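Local structure of uronate isomerase (Caulobacter crescentus, 2Q01) at residues R13-D18 and S23-L28; A438-M443 and V452-L457. The protein isomerises D-glucuronate to D-fructuronate, and D-galacturonate to D-tagaturonate, in the interconversion of pentoses and glucuronate. All blocks are in the same frame, centred on the assembly; numbering follows the deposited sequence. Where two conformers were deposited one is given.

Interaction 1. Residues R13-D18 and S23-L28; sequences RLFPSD and SYARGL
With CG of Phe15 anti to its own carbonyl carbon (chi1 -60°), the ring swings off the irregular segment 13-18 and lies against the second turn of helix 19-30, where the methyl of Ala25 meets it. That methyl sits over the CG-CD1 side of the ring, Ala25 CB to Phe15 CD1 3.7 Å, in an off-centre CH-pi contact whose carbon lies 4.1 Å from the ring centroid and 29° off its normal. Farther round, the ring leaves the side chain of Ala25 and rests on helix backbone: Ala25 C and Arg26 N lie above the same face near its rim, and Phe15 CE2 comes to 3.9 Å from Arg26 CA. The other face is covered from within its own segment by the carbonyl oxygen of Arg13, 3.9 Å above the centre of the Phe15 ring, an oxygen that also accepts a hydrogen bond from Arg434. The phenyl is thus sandwiched between its own chain and the helix. Pro16 adds a looser touch, its CD 4.4 Å from Ala25 CB. Trimmed to an alanine, position Phe15 would probably leave the Ala25 methyl and nearby helix backbone without their aromatic cover, opening a gap beneath the Arg13 carbonyl. The exposed Arg26 turns its NH1 to a salt bridge with Asp12 OD1. Asp18 is the N-cap, its side chain capping a backbone N of the first turn, and its OD2 also bonds Thr21 OG1. The arm thus folds back on the very helix it starts: an N-terminal extension laid along a capped helix, with Ser17 and Asp18 reaching neighbouring subunits of the trimeric assembly.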
ATOM      1  N   ARG B  13       5.072 -24.637  10.840  1.00 39.71           N
ATOM      2  CA  ARG B  13       5.439 -23.667   9.815  1.00 41.86           C
ATOM      3  C   ARG B  13       4.287 -22.703   9.523  1.00 44.56           C
ATOM      4  O   ARG B  13       3.113 -23.084   9.587  1.00 38.45           O
ATOM      5  CB  ARG B  13       5.883 -24.383   8.534  1.00 38.04           C
ATOM      6  CG  ARG B  13       4.843 -25.327   7.965  1.00 39.10           C
ATOM      7  CD  ARG B  13       5.347 -26.091   6.761  1.00 32.76           C
ATOM      8  NE  ARG B  13       4.340 -27.020   6.252  1.00 38.06           N
ATOM      9  CZ  ARG B  13       4.138 -28.248   6.719  1.00 45.99           C
ATOM     10  NH1 ARG B  13       4.874 -28.720   7.717  1.00 51.37           N
ATOM     11  NH2 ARG B  13       3.195 -29.012   6.189  1.00 41.56           N
ATOM     12  N   LEU B  14       4.639 -21.447   9.242  1.00 41.39           N
ATOM     13  CA  LEU B  14       3.682 -20.377   8.887  1.00 47.10           C
ATOM     14  C   LEU B  14       2.801 -19.843  10.036  1.00 44.11           C
ATOM     15  O   LEU B  14       2.091 -18.849   9.865  1.00 49.84           O
ATOM     16  CB  LEU B  14       2.836 -20.741   7.641  1.00 37.34           C
ATOM     17  CG  LEU B  14       3.562 -21.307   6.402  1.00 29.41           C
ATOM     18  CD1 LEU B  14       2.585 -21.854   5.390  1.00 40.23           C
ATOM     19  CD2 LEU B  14       4.468 -20.291   5.762  1.00 33.10           C
ATOM     20  N   PHE B  15       2.853 -20.492  11.198  1.00 42.34           N
ATOM     21  CA  PHE B  15       2.171 -19.996  12.399  1.00 34.29           C
ATOM     22  C   PHE B  15       3.056 -18.936  13.044  1.00 35.28           C
ATOM     23  O   PHE B  15       4.282 -19.023  12.933  1.00 29.90           O
ATOM     24  CB  PHE B  15       1.903 -21.130  13.400  1.00 39.01           C
ATOM     25  CG  PHE B  15       1.035 -22.235  12.867  1.00 39.16           C
ATOM     26  CD1 PHE B  15       0.021 -21.979  11.935  1.00 34.75           C
ATOM     27  CD2 PHE B  15       1.219 -23.540  13.314  1.00 26.15           C
ATOM     28  CE1 PHE B  15      -0.774 -23.009  11.443  1.00 26.02           C
ATOM     29  CE2 PHE B  15       0.422 -24.586  12.831  1.00 35.44           C
ATOM     30  CZ  PHE B  15      -0.574 -24.322  11.894  1.00 34.14           C
ATOM     31  N   PRO B  16       2.453 -17.936  13.721  1.00 36.79           N
ATOM     32  CA  PRO B  16       3.255 -16.889  14.366  1.00 35.90           C
ATOM     33  C   PRO B  16       4.127 -17.468  15.475  1.00 42.15           C
ATOM     34  O   PRO B  16       3.822 -18.537  16.003  1.00 43.32           O
ATOM     35  CB  PRO B  16       2.199 -15.959  14.974  1.00 42.34           C
ATOM     36  CG  PRO B  16       0.941 -16.264  14.246  1.00 45.95           C
ATOM     37  CD  PRO B  16       1.011 -17.719  13.941  1.00 35.45           C
ATOM     38  N   SER B  17       5.211 -16.778  15.816  1.00 47.24           N
ATOM     39  CA  SER B  17       6.141 -17.294  16.820  1.00 47.74           C
ATOM     40  C   SER B  17       5.596 -17.190  18.246  1.00 49.32           C
ATOM     41  O   SER B  17       5.910 -18.037  19.093  1.00 56.28           O
ATOM     42  CB  SER B  17       7.492 -16.598  16.718  1.00 46.60           C
ATOM     43  OG  SER B  17       8.442 -17.226  17.563  1.00 45.33           O
ATOM     44  N   ASP B  18       4.785 -16.159  18.493  1.00 45.28           N
ATOM     45  CA  ASP B  18       4.114 -15.955  19.774  1.00 43.40           C
ATOM     46  C   ASP B  18       3.299 -17.181  20.179  1.00 50.11           C
ATOM     47  O   ASP B  18       2.320 -17.517  19.504  1.00 43.06           O
ATOM     48  CB  ASP B  18       3.199 -14.738  19.713  1.00 46.38           C
ATOM     49  CG  ASP B  18       2.437 -14.526  21.007  1.00 61.43           C
ATOM     50  OD1 ASP B  18       3.027 -13.959  21.956  1.00 67.49           O
ATOM     51  OD2 ASP B  18       1.253 -14.937  21.072  1.00 43.56           O
ATOM     52  N   SER B  23      -0.519 -21.536  19.342  1.00 27.98           N
ATOM     53  CA  SER B  23      -1.289 -22.669  19.831  0.50 23.96           C
ATOM     54  C   SER B  23      -2.760 -22.601  19.446  1.00 30.87           C
ATOM     55  O   SER B  23      -3.398 -23.640  19.271  1.00 42.87           O
ATOM     56  CB  SER B  23      -1.140 -22.833  21.337  0.50 28.06           C
ATOM     57  OG  SER B  23      -1.534 -24.140  21.704  0.50 43.03           O
ATOM     58  N   TYR B  24      -3.296 -21.385  19.316  1.00 35.33           N
ATOM     59  CA  TYR B  24      -4.643 -21.203  18.751  1.00 36.37           C
ATOM     60  C   TYR B  24      -4.613 -21.599  17.268  1.00 41.94           C
ATOM     61  O   TYR B  24      -5.498 -22.312  16.788  1.00 47.10           O
ATOM     62  CB  TYR B  24      -5.128 -19.755  18.867  1.00 31.97           C
ATOM     63  CG  TYR B  24      -5.670 -19.315  20.216  1.00 36.94           C
ATOM     64  CD1 TYR B  24      -5.189 -18.155  20.824  1.00 41.30           C
ATOM     65  CD2 TYR B  24      -6.683 -20.026  20.867  1.00 40.32           C
ATOM     66  CE1 TYR B  24      -5.680 -17.721  22.049  1.00 38.68           C
ATOM     67  CE2 TYR B  24      -7.182 -19.599  22.102  1.00 39.14           C
ATOM     68  CZ  TYR B  24      -6.672 -18.442  22.684  1.00 50.99           C
ATOM     69  OH  TYR B  24      -7.142 -17.992  23.897  1.00 49.63           O
ATOM     70  N   ALA B  25      -3.574 -21.138  16.568  1.00 41.66           N
ATOM     71  CA  ALA B  25      -3.347 -21.424  15.149  1.00 39.82           C
ATOM     72  C   ALA B  25      -3.276 -22.914  14.871  1.00 37.12           C
ATOM     73  O   ALA B  25      -3.990 -23.419  14.003  1.00 45.82           O
ATOM     74  CB  ALA B  25      -2.074 -20.726  14.666  1.00 36.91           C
ATOM     75  N   ARG B  26      -2.440 -23.605  15.643  1.00 38.45           N
ATOM     76  CA  ARG B  26      -2.276 -25.059  15.582  1.00 30.18           C
ATOM     77  C   ARG B  26      -3.603 -25.799  15.751  1.00 31.38           C
ATOM     78  O   ARG B  26      -3.879 -26.770  15.037  1.00 41.90           O
ATOM     79  CB  ARG B  26      -1.279 -25.498  16.660  1.00 31.76           C
ATOM     80  CG  ARG B  26      -0.890 -26.956  16.620  1.00 44.47           C
ATOM     81  CD  ARG B  26      -0.100 -27.360  17.850  1.00 52.64           C
ATOM     82  NE  ARG B  26       1.241 -26.777  17.878  1.00 45.53           N
ATOM     83  CZ  ARG B  26       1.678 -25.920  18.797  1.00 39.38           C
ATOM     84  NH1 ARG B  26       2.922 -25.461  18.732  1.00 36.16           N
ATOM     85  NH2 ARG B  26       0.884 -25.524  19.786  1.00 46.20           N
ATOM     86  N   GLY B  27      -4.421 -25.323  16.686  1.00 35.34           N
ATOM     87  CA  GLY B  27      -5.728 -25.910  16.963  1.00 30.05           C
ATOM     88  C   GLY B  27      -6.746 -25.715  15.857  1.00 38.88           C
ATOM     89  O   GLY B  27      -7.538 -26.616  15.571  1.00 53.75           O
ATOM     90  N   LEU B  28      -6.725 -24.536  15.238  1.00 38.31           N
ATOM     91  CA  LEU B  28      -7.645 -24.214  14.146  1.00 28.56           C
ATOM     92  C   LEU B  28      -7.270 -24.965  12.877  1.00 27.75           C
ATOM     93  O   LEU B  28      -8.142 -25.392  12.118  1.00 42.84           O
ATOM     94  CB  LEU B  28      -7.674 -22.706  13.881  1.00 22.47           C
ATOM     95  CG  LEU B  28      -8.270 -21.808  14.969  1.00 24.95           C
ATOM     96  CD1 LEU B  28      -7.973 -20.369  14.679  1.00 30.49           C
ATOM     97  CD2 LEU B  28      -9.766 -22.010  15.126  1.00 23.07           C
TER

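Interaction 2. Residues A438-M443 and V452-L457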
ATOM      1  N   ALA B 438      -3.353 -18.808  11.191  1.00 28.84           N
ATOM      2  CA  ALA B 438      -2.537 -17.781  11.846  1.00 29.08           C
ATOM      3  C   ALA B 438      -3.271 -16.453  12.025  1.00 32.82           C
ATOM      4  O   ALA B 438      -3.160 -15.812  13.074  1.00 41.63           O
ATOM      5  CB  ALA B 438      -1.254 -17.564  11.070  1.00 28.70           C
ATOM      6  N   PHE B 439      -4.019 -16.047  10.999  1.00 37.00           N
ATOM      7  CA  PHE B 439      -4.746 -14.781  11.028  1.00 29.92           C
ATOM      8  C   PHE B 439      -5.898 -14.798  12.025  1.00 27.90           C
ATOM      9  O   PHE B 439      -6.049 -13.868  12.817  1.00 33.04           O
ATOM     10  CB  PHE B 439      -5.252 -14.404   9.628  1.00 37.19           C
ATOM     11  CG  PHE B 439      -6.126 -13.184   9.617  1.00 25.24           C
ATOM     12  CD1 PHE B 439      -5.577 -11.917   9.820  1.00 28.72           C
ATOM     13  CD2 PHE B 439      -7.503 -13.299   9.411  1.00 30.41           C
ATOM     14  CE1 PHE B 439      -6.384 -10.777   9.821  1.00 25.13           C
ATOM     15  CE2 PHE B 439      -8.318 -12.166   9.407  1.00 20.05           C
ATOM     16  CZ  PHE B 439      -7.757 -10.903   9.616  1.00 23.75           C
ATOM     17  N   LEU B 440      -6.709 -15.853  11.964  1.00 27.38           N
ATOM     18  CA  LEU B 440      -7.784 -16.092  12.925  1.00 29.08           C
ATOM     19  C   LEU B 440      -7.279 -16.204  14.368  1.00 34.95           C
ATOM     20  O   LEU B 440      -7.907 -15.680  15.291  1.00 39.37           O
ATOM     21  CB  LEU B 440      -8.550 -17.356  12.542  1.00 26.13           C
ATOM     22  CG  LEU B 440      -9.868 -17.300  11.761  1.00 35.90           C
ATOM     23  CD1 LEU B 440     -10.066 -15.997  11.021  1.00 34.04           C
ATOM     24  CD2 LEU B 440      -9.963 -18.485  10.807  1.00 29.89           C
ATOM     25  N   ALA B 441      -6.141 -16.876  14.546  1.00 34.09           N
ATOM     26  CA  ALA B 441      -5.478 -17.010  15.852  1.00 32.69           C
ATOM     27  C   ALA B 441      -5.079 -15.679  16.465  1.00 33.87           C
ATOM     28  O   ALA B 441      -5.157 -15.513  17.679  1.00 46.46           O
ATOM     29  CB  ALA B 441      -4.266 -17.871  15.727  1.00 33.54           C
ATOM     30  N   ARG B 442      -4.652 -14.734  15.626  1.00 42.33           N
ATOM     31  CA  ARG B 442      -4.310 -13.394  16.097  1.00 26.64           C
ATOM     32  C   ARG B 442      -5.560 -12.615  16.492  1.00 38.33           C
ATOM     33  O   ARG B 442      -5.506 -11.774  17.388  1.00 43.37           O
ATOM     34  CB  ARG B 442      -3.529 -12.622  15.042  1.00 30.95           C
ATOM     35  CG  ARG B 442      -2.416 -11.766  15.628  1.00 52.09           C
ATOM     36  CD  ARG B 442      -2.511 -10.315  15.189  1.00 54.95           C
ATOM     37  NE  ARG B 442      -2.448 -10.149  13.739  1.00 59.11           N
ATOM     38  CZ  ARG B 442      -2.838  -9.052  13.097  1.00 65.23           C
ATOM     39  NH1 ARG B 442      -3.323  -8.015  13.775  1.00 48.59           N
ATOM     40  NH2 ARG B 442      -2.745  -8.990  11.776  1.00 65.32           N
ATOM     41  N   MET B 443      -6.679 -12.896  15.823  1.00 35.61           N
ATOM     42  CA  MET B 443      -7.962 -12.293  16.187  1.00 33.03           C
ATOM     43  C   MET B 443      -8.416 -12.810  17.541  1.00 33.46           C
ATOM     44  O   MET B 443      -8.947 -12.045  18.342  1.00 35.46           O
ATOM     45  CB  MET B 443      -9.055 -12.556  15.133  1.00 37.27           C
ATOM     46  CG  MET B 443      -8.748 -12.066  13.717  1.00 36.85           C
ATOM     47  SD  MET B 443      -8.283 -10.329  13.624  1.00 42.73           S
ATOM     48  CE  MET B 443      -9.897  -9.568  13.539  1.00 62.71           C
ATOM     49  N   VAL B 452     -15.001 -19.742  19.395  1.00 41.84           N
ATOM     50  CA  VAL B 452     -16.139 -20.416  18.772  1.00 44.39           C
ATOM     51  C   VAL B 452     -16.352 -19.928  17.331  1.00 45.14           C
ATOM     52  O   VAL B 452     -16.591 -20.734  16.427  1.00 55.79           O
ATOM     53  CB  VAL B 452     -17.420 -20.266  19.654  1.00 46.12           C
ATOM     54  CG1 VAL B 452     -18.713 -20.363  18.840  1.00 68.17           C
ATOM     55  CG2 VAL B 452     -17.422 -21.315  20.759  1.00 67.81           C
ATOM     56  N   GLU B 453     -16.224 -18.616  17.130  1.00 43.41           N
ATOM     57  CA  GLU B 453     -16.343 -17.994  15.810  1.00 40.18           C
ATOM     58  C   GLU B 453     -15.209 -18.410  14.872  1.00 42.75           C
ATOM     59  O   GLU B 453     -15.450 -18.702  13.701  1.00 53.18           O
ATOM     60  CB  GLU B 453     -16.383 -16.470  15.931  1.00 38.39           C
ATOM     61  CG  GLU B 453     -17.519 -15.927  16.790  1.00 40.61           C
ATOM     62  CD  GLU B 453     -17.411 -14.435  17.044  1.00 42.08           C
ATOM     63  OE1 GLU B 453     -18.466 -13.774  17.180  1.00 52.30           O
ATOM     64  OE2 GLU B 453     -16.276 -13.916  17.114  1.00 43.84           O
ATOM     65  N   ALA B 454     -13.985 -18.449  15.394  1.00 42.73           N
ATOM     66  CA  ALA B 454     -12.807 -18.849  14.614  1.00 39.21           C
ATOM     67  C   ALA B 454     -12.845 -20.298  14.138  1.00 37.74           C
ATOM     68  O   ALA B 454     -12.434 -20.596  13.013  1.00 48.22           O
ATOM     69  CB  ALA B 454     -11.552 -18.599  15.398  1.00 25.74           C
ATOM     70  N   GLU B 455     -13.336 -21.188  15.000  1.00 41.61           N
ATOM     71  CA  GLU B 455     -13.487 -22.604  14.672  1.00 41.42           C
ATOM     72  C   GLU B 455     -14.537 -22.826  13.582  1.00 42.93           C
ATOM     73  O   GLU B 455     -14.396 -23.734  12.760  1.00 44.86           O
ATOM     74  CB  GLU B 455     -13.842 -23.407  15.923  1.00 44.51           C
ATOM     75  CG  GLU B 455     -12.678 -23.629  16.884  1.00 67.51           C
ATOM     76  CD  GLU B 455     -13.063 -24.405  18.142  1.00 85.53           C
ATOM     77  OE1 GLU B 455     -14.272 -24.501  18.459  1.00 85.70           O
ATOM     78  OE2 GLU B 455     -12.144 -24.917  18.820  1.00 87.85           O
ATOM     79  N   GLU B 456     -15.586 -22.002  13.594  1.00 38.52           N
ATOM     80  CA  GLU B 456     -16.596 -21.989  12.533  1.00 48.78           C
ATOM     81  C   GLU B 456     -16.003 -21.441  11.241  1.00 45.75           C
ATOM     82  O   GLU B 456     -16.175 -22.035  10.181  1.00 45.05           O
ATOM     83  CB  GLU B 456     -17.803 -21.137  12.929  1.00 47.74           C
ATOM     84  CG  GLU B 456     -18.840 -21.841  13.784  1.00 70.24           C
ATOM     85  CD  GLU B 456     -20.081 -20.986  14.030  1.00 86.20           C
ATOM     86  OE1 GLU B 456     -20.602 -20.383  13.062  1.00 86.96           O
ATOM     87  OE2 GLU B 456     -20.542 -20.924  15.192  1.00 85.07           O
ATOM     88  N   LEU B 457     -15.293 -20.316  11.349  1.00 43.13           N
ATOM     89  CA  LEU B 457     -14.743 -19.609  10.192  1.00 39.62           C
ATOM     90  C   LEU B 457     -13.685 -20.364   9.422  1.00 35.70           C
ATOM     91  O   LEU B 457     -13.682 -20.324   8.200  1.00 50.21           O
ATOM     92  CB  LEU B 457     -14.209 -18.230  10.579  1.00 35.61           C
ATOM     93  CG  LEU B 457     -15.297 -17.164  10.496  1.00 43.51           C
ATOM     94  CD1 LEU B 457     -14.884 -15.890  11.182  1.00 27.89           C
ATOM     95  CD2 LEU B 457     -15.655 -16.904   9.050  1.00 44.27           C
TER
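Leu440 meets Ala454 and Leu457 across a helical hairpin, in which helices 425-445 and 451-469 are joined by a short connection. The close part of the contact is small and made mostly by apolar side chains. Ala454 and Leu440 bring their CA atoms to 6.0 Å, a spacing that the small alanine side chain permits, and Leu440 lays its branched end against the second helix: its CG faces the Ala454 methyl, CB, at 4.2 Å. Leu28 of helix 19-30 also packs on both Leu440 and Ala454, so three helices share this buried patch.

Away from that patch the segments turn to other partners. Met443 starts out toward the second helix, but its sulfur end leads off. Glu455 points away from the first helix, and Glu456, on the exposed flank, forms a salt bridge with Arg111 of the third subunit. Glu453 is buried, and its OE1 makes a salt bridge with Arg5 and a hydrogen bond with Trp116 of that subunit. In the close part, with chi1 (-98°) and chi2 (20°) both off the staggered values, Leu440 CD2 lies 3.9 Å from the backbone oxygen of Ala454 and 4.3 Å from Leu457 CB.

How the interactions relate
From the N terminus, the chain first closes interaction 1, a short local loop in which segment 13-18 packs on the helix that follows it. Some four hundred residues later, interaction 2 closes the connection between helices 425-445 and 451-469. The two loops follow in series and neither encloses the other, yet their centres are only about 11 Å apart. Helix 19-30 lies against the hairpin: Ala25 N is 3.4 Å from Ala441 CB, and Leu28 CD2 is 3.7 Å from Glu455 N. Pro16 on Ala438 brings in the arm as well. Together they tie the N-terminal part of the chain to its last helices.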